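Long-range contacts in ABC transporter substrate-binding protein (PDB 3LKV), which probably serves as the periplasmic substrate-binding component of an ABC transporter and holds a phenylalanine in the cleft between its two lobes: residues 11-16 with 74-79; 92-97 with 116-121. All coordinates share one frame; numbering follows the deposited sequence.

Contact 1: residues 11-16 with 74-79; sequences VAVSQI and VGIATP. With PHE (phenylalanine), chain B.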
loop_
_atom_site.group_PDB
_atom_site.type_symbol
_atom_site.label_atom_id
_atom_site.label_comp_id
_atom_site.label_asym_id
_atom_site.label_seq_id
_atom_site.Cartn_x
_atom_site.Cartn_y
_atom_site.Cartn_z
ATOM N N VAL A 11 10.645 0.227 -10.337
ATOM C CA VAL A 11 11.449 0.836 -9.294
ATOM C C VAL A 11 11.471 -0.143 -8.117
ATOM O O VAL A 11 10.410 -0.510 -7.602
ATOM C CB VAL A 11 10.868 2.184 -8.905
ATOM C CG1 VAL A 11 11.649 2.820 -7.728
ATOM C CG2 VAL A 11 10.876 3.119 -10.179
ATOM N N ALA A 12 12.680 -0.528 -7.691
ATOM C CA ALA A 12 12.857 -1.489 -6.625
ATOM C C ALA A 12 13.568 -0.810 -5.460
ATOM O O ALA A 12 14.646 -0.253 -5.646
ATOM C CB ALA A 12 13.676 -2.705 -7.144
ATOM N N VAL A 13 12.944 -0.881 -4.296
ATOM C CA VAL A 13 13.317 -0.136 -3.137
ATOM C C VAL A 13 13.777 -1.065 -2.040
ATOM O O VAL A 13 13.029 -1.951 -1.621
ATOM C CB VAL A 13 12.146 0.680 -2.580
ATOM C CG1 VAL A 13 12.627 1.498 -1.381
ATOM C CG2 VAL A 13 11.520 1.587 -3.663
ATOM N N SER A 14 15.014 -0.890 -1.602
ATOM C CA SER A 14 15.568 -1.643 -0.521
ATOM C C SER A 14 15.859 -0.744 0.679
ATOM O O SER A 14 16.515 0.287 0.548
ATOM C CB SER A 14 16.871 -2.224 -1.002
ATOM O OG SER A 14 17.496 -3.028 -0.002
ATOM N N GLN A 15 15.453 -1.193 1.862
ATOM C CA GLN A 15 15.462 -0.379 3.083
ATOM C C GLN A 15 16.029 -1.247 4.173
ATOM O O GLN A 15 15.598 -2.404 4.325
ATOM C CB GLN A 15 14.013 -0.016 3.405
ATOM C CG GLN A 15 13.857 0.958 4.439
ATOM C CD GLN A 15 12.391 1.344 4.656
ATOM O OE1 GLN A 15 11.705 1.685 3.721
ATOM N NE2 GLN A 15 11.948 1.324 5.893
ATOM N N ILE A 16 16.986 -0.736 4.951
ATOM C CA ILE A 16 17.669 -1.586 5.916
ATOM C C ILE A 16 16.713 -2.166 6.973
ATOM O O ILE A 16 16.847 -3.334 7.400
ATOM C CB ILE A 16 18.903 -0.850 6.522
ATOM C CG1 ILE A 16 19.703 -1.747 7.452
ATOM C CG2 ILE A 16 18.497 0.470 7.209
ATOM C CD1 ILE A 16 20.270 -3.046 6.843
ATOM N N VAL A 74 16.518 1.851 -5.630
ATOM C CA VAL A 74 16.532 2.906 -4.630
ATOM C C VAL A 74 17.021 2.285 -3.326
ATOM O O VAL A 74 16.461 1.251 -2.863
ATOM C CB VAL A 74 15.137 3.540 -4.416
ATOM C CG1 VAL A 74 15.199 4.515 -3.239
ATOM C CG2 VAL A 74 14.651 4.261 -5.703
ATOM N N GLY A 75 18.094 2.821 -2.784
ATOM C CA GLY A 75 18.589 2.326 -1.511
ATOM C C GLY A 75 18.300 3.342 -0.433
ATOM O O GLY A 75 18.907 4.438 -0.397
ATOM N N ILE A 76 17.391 3.003 0.459
ATOM C CA ILE A 76 17.064 3.882 1.534
ATOM C C ILE A 76 17.910 3.429 2.758
ATOM O O ILE A 76 17.722 2.317 3.288
ATOM C CB ILE A 76 15.584 3.782 1.890
ATOM C CG1 ILE A 76 14.691 4.153 0.724
ATOM C CG2 ILE A 76 15.272 4.648 3.080
ATOM C CD1 ILE A 76 13.130 4.007 1.041
ATOM N N ALA A 77 18.811 4.312 3.191
ATOM C CA ALA A 77 19.737 4.099 4.308
ATOM C C ALA A 77 21.031 3.472 3.801
ATOM O O ALA A 77 21.082 2.857 2.736
ATOM C CB ALA A 77 19.107 3.294 5.474
ATOM N N THR A 78 22.089 3.656 4.571
ATOM C CA THR A 78 23.444 3.378 4.096
ATOM C C THR A 78 23.742 1.909 3.807
ATOM O O THR A 78 24.309 1.579 2.764
ATOM C CB THR A 78 24.495 3.991 5.065
ATOM O OG1 THR A 78 24.405 5.416 4.968
ATOM C CG2 THR A 78 25.909 3.557 4.685
ATOM N N PRO A 79 23.389 1.012 4.736
ATOM C CA PRO A 79 23.811 -0.396 4.541
ATOM C C PRO A 79 23.122 -1.035 3.323
ATOM O O PRO A 79 23.751 -1.752 2.574
ATOM C CB PRO A 79 23.435 -1.087 5.858
ATOM C CG PRO A 79 23.162 -0.008 6.815
ATOM C CD PRO A 79 22.764 1.232 6.033
HETATM N N PHE B . 20.981 8.525 7.520
HETATM C CA PHE B . 20.848 7.091 7.998
HETATM C C PHE B . 21.768 6.192 7.129
HETATM O O PHE B . 22.699 6.763 6.489
HETATM C CB PHE B . 19.387 6.620 8.010
HETATM C CG PHE B . 18.586 7.165 9.190
HETATM C CD1 PHE B . 18.808 6.672 10.489
HETATM C CD2 PHE B . 17.652 8.163 9.020
HETATM C CE1 PHE B . 18.128 7.170 11.554
HETATM C CE2 PHE B . 16.957 8.660 10.080
HETATM C CZ PHE B . 17.179 8.190 11.357
HETATM O OXT PHE B . 21.660 4.947 7.059
#
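With chi1 at -176°, Ile16 turns its CG1 arm away from its own backbone N and out to Pro79, while CG2 sits between N and the carbonyl carbon and faces Ala77. That CG2 presses on Ala77 CB at 3.4 Å, tighter than usual carbon contact. The CG1-CD1 arm crosses the Pro79 ring at about a right angle, CD1 reaching CB of Pro79 at 3.9 Å. Ile76 takes the other setting, CG1 beside the backbone N (chi1 -60°), which carries its CD1 out over the sheet face, leaning back to CG1 of Val13, 3.5 Å away. Val11, Val13, Val74, Ile76 and the stem of Gln15 share this face of the sheet; the Gln15 amide is held by Arg26, Asp23 and Val17 O, and helix 20-35 covers Gln15 and Ile76. Ser14 points to the other face, toward Ile61 and Phe65 of helix 55-66. Between the backbones, Val74 N binds Ala12 O, Ser14 N binds Val74 O almost straight, and Ile76 N binds Ser14 O at 2.9 Å, the alternating pattern of parallel strands; the axes of 11-15 and 74-76 run parallel to within 20°. Past the last bridge, Gln15 with Ile76, the second chain swings through Ala77, the N-cap residue, into helix 78-87. The first turn of that helix takes the carboxylate of the bound phenylalanine: Thr78 N donates to its OXT at 2.8 Å, and Thr78 OG1 donates to its O at 2.7 Å. The helix N terminus would be expected to favour the negative charge. Parallel strands ending in a ligand-gripping helix start are characteristic of the Rossmann-like lobes of type 1 periplasmic binding proteins, here on the wall of the phenylalanine pocket.

Contact 2: residues 92-97 with 116-121; sequences PIVFTA and NVTGLS. With PHE (phenylalanine), chain B.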
loop_
_atom_site.group_PDB
_atom_site.type_symbol
_atom_site.label_atom_id
_atom_site.label_comp_id
_atom_site.label_asym_id
_atom_site.label_seq_id
_atom_site.Cartn_x
_atom_site.Cartn_y
_atom_site.Cartn_z
ATOM N N PRO A 92 20.985 2.027 -12.673
ATOM C CA PRO A 92 20.962 3.213 -11.830
ATOM C C PRO A 92 20.524 2.949 -10.404
ATOM O O PRO A 92 19.493 2.271 -10.173
ATOM C CB PRO A 92 19.947 4.123 -12.545
ATOM C CG PRO A 92 19.947 3.623 -13.939
ATOM C CD PRO A 92 20.049 2.154 -13.809
ATOM N N ILE A 93 21.295 3.506 -9.463
ATOM C CA ILE A 93 21.032 3.471 -8.036
ATOM C C ILE A 93 20.851 4.904 -7.555
ATOM O O ILE A 93 21.721 5.761 -7.756
ATOM C CB ILE A 93 22.183 2.875 -7.248
ATOM C CG1 ILE A 93 22.382 1.400 -7.659
ATOM C CG2 ILE A 93 21.902 3.017 -5.765
ATOM C CD1 ILE A 93 23.717 0.758 -7.297
ATOM N N VAL A 94 19.725 5.155 -6.912
ATOM C CA VAL A 94 19.486 6.421 -6.234
ATOM C C VAL A 94 19.425 6.103 -4.757
ATOM O O VAL A 94 18.536 5.389 -4.308
ATOM C CB VAL A 94 18.155 7.000 -6.615
ATOM C CG1 VAL A 94 17.924 8.266 -5.804
ATOM C CG2 VAL A 94 18.112 7.249 -8.171
ATOM N N PHE A 95 20.375 6.578 -4.005
ATOM C CA PHE A 95 20.314 6.348 -2.578
ATOM C C PHE A 95 19.613 7.534 -1.981
ATOM O O PHE A 95 19.514 8.617 -2.601
ATOM C CB PHE A 95 21.700 6.185 -1.945
ATOM C CG PHE A 95 22.634 7.360 -2.196
ATOM C CD1 PHE A 95 22.503 8.531 -1.480
ATOM C CD2 PHE A 95 23.630 7.267 -3.120
ATOM C CE1 PHE A 95 23.346 9.577 -1.689
ATOM C CE2 PHE A 95 24.510 8.327 -3.351
ATOM C CZ PHE A 95 24.355 9.477 -2.631
ATOM N N THR A 96 19.084 7.309 -0.791
ATOM C CA THR A 96 18.365 8.309 -0.083
ATOM C C THR A 96 18.453 8.107 1.414
ATOM O O THR A 96 18.638 7.033 1.889
ATOM C CB THR A 96 16.918 8.418 -0.611
ATOM O OG1 THR A 96 16.337 9.594 -0.051
ATOM C CG2 THR A 96 16.038 7.181 -0.281
ATOM N N ALA A 97 18.410 9.203 2.143
ATOM C CA ALA A 97 18.569 9.237 3.570
ATOM C C ALA A 97 19.868 8.588 3.953
ATOM O O ALA A 97 19.950 7.821 4.930
ATOM C CB ALA A 97 17.329 8.559 4.294
ATOM N N ASN A 116 27.157 4.779 -11.820
ATOM C CA ASN A 116 25.705 4.455 -11.802
ATOM C C ASN A 116 24.933 4.885 -10.546
ATOM O O ASN A 116 23.789 4.506 -10.351
ATOM C CB ASN A 116 25.493 2.959 -12.058
ATOM C CG ASN A 116 25.983 2.089 -10.888
ATOM O OD1 ASN A 116 27.074 2.278 -10.359
ATOM N ND2 ASN A 116 25.184 1.136 -10.513
ATOM N N VAL A 117 25.551 5.693 -9.704
ATOM C CA VAL A 117 25.026 6.017 -8.385
ATOM C C VAL A 117 24.878 7.515 -8.167
ATOM O O VAL A 117 25.769 8.295 -8.511
ATOM C CB VAL A 117 25.973 5.488 -7.262
ATOM C CG1 VAL A 117 25.269 5.577 -5.862
ATOM C CG2 VAL A 117 26.411 4.050 -7.545
ATOM N N THR A 118 23.743 7.900 -7.596
ATOM C CA THR A 118 23.473 9.269 -7.204
ATOM C C THR A 118 22.428 9.272 -6.128
ATOM O O THR A 118 21.990 8.201 -5.731
ATOM C CB THR A 118 22.994 10.160 -8.370
ATOM O OG1 THR A 118 23.017 11.539 -7.926
ATOM C CG2 THR A 118 21.633 9.789 -8.802
ATOM N N GLY A 119 22.039 10.458 -5.651
ATOM C CA GLY A 119 20.933 10.540 -4.689
ATOM C C GLY A 119 20.999 11.651 -3.660
ATOM O O GLY A 119 21.488 12.726 -3.931
ATOM N N LEU A 120 20.493 11.380 -2.479
ATOM C CA LEU A 120 20.260 12.408 -1.467
ATOM C C LEU A 120 20.876 12.022 -0.119
ATOM O O LEU A 120 20.678 10.909 0.395
ATOM C CB LEU A 120 18.776 12.629 -1.296
ATOM C CG LEU A 120 18.071 13.714 -2.112
ATOM C CD1 LEU A 120 16.566 13.472 -2.482
ATOM C CD2 LEU A 120 18.187 15.027 -1.302
ATOM N N SER A 121 21.589 12.978 0.458
ATOM C CA SER A 121 22.175 12.826 1.764
ATOM C C SER A 121 21.409 13.545 2.872
ATOM O O SER A 121 20.974 14.701 2.672
ATOM C CB SER A 121 23.607 13.367 1.740
ATOM O OG SER A 121 24.104 13.408 3.069
HETATM N N PHE B . 20.981 8.525 7.520
HETATM C CA PHE B . 20.848 7.091 7.998
HETATM C C PHE B . 21.768 6.192 7.129
HETATM O O PHE B . 22.699 6.763 6.489
HETATM C CB PHE B . 19.387 6.620 8.010
HETATM C CG PHE B . 18.586 7.165 9.190
HETATM C CD1 PHE B . 18.808 6.672 10.489
HETATM C CD2 PHE B . 17.652 8.163 9.020
HETATM C CE1 PHE B . 18.128 7.170 11.554
HETATM C CE2 PHE B . 16.957 8.660 10.080
HETATM C CZ PHE B . 17.179 8.190 11.357
HETATM O OXT PHE B . 21.660 4.947 7.059
#
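The Phe95 ring lies over the backbone of the neighbouring strand: one face rests on Gly119, whose CA stands over its centre, 4.0 Å from the centroid in a CH-pi contact, with the Thr118 carbonyl carbon nearer the rim. At the ring edge, in plane, are Leu120 O and CG1 of Val117, the latter 3.6 Å from Phe95 CD2. A chi1 of 56° puts Phe95 CG between its backbone N and carbonyl carbon and folds the ring across toward 117-121. Gly119 CA comes within 3.2 Å of Phe95 O, a close approach that the lack of a CB on Gly119 allows. Strands 93-96 and 117-121 are parallel neighbours in the sheet of a Rossmann-like lobe, paired by Ile93 N to Asn116 O, Thr118 N to Ile93 O, Phe95 N to Thr118 O and Leu120 N to Phe95 O. In the last the donor comes from above the carbonyl plane, 37° out of it. Ile93, Phe95 and Val117 pack under helix 78-87; Val94, Thr96, Thr118 and Leu120 meet helix 243-258 on the other face. The buried hydroxyls there have partners, Thr96 OG1 with Thr250 and Thr118 OG1 with Leu266 O. Where the first chain turns its corner, Ala97 O accepts a hydrogen bond from N of the bound phenylalanine at 2.9 Å.

In the fold
From the N terminus, strand 9-15 opens the first lobe; the chain then runs through helix 20-35, strand 44-50 and helix 55-66 before strand 72-76 returns beside it and closes contact 1. Helix 78-87 leads on to strand 93-98, and the mostly irregular connection after it brings in strand 117-121 to close contact 2. The two loops follow in series, neither nested nor crossed. They join side by side in one parallel sheet, since strands 72-76 and 93-98 are neighbours: Gly75 pairs with Val94 and Thr96 through probable backbone hydrogen bonds. Both contacts end at the same ligand, at the C-terminal strand ends that face the cleft.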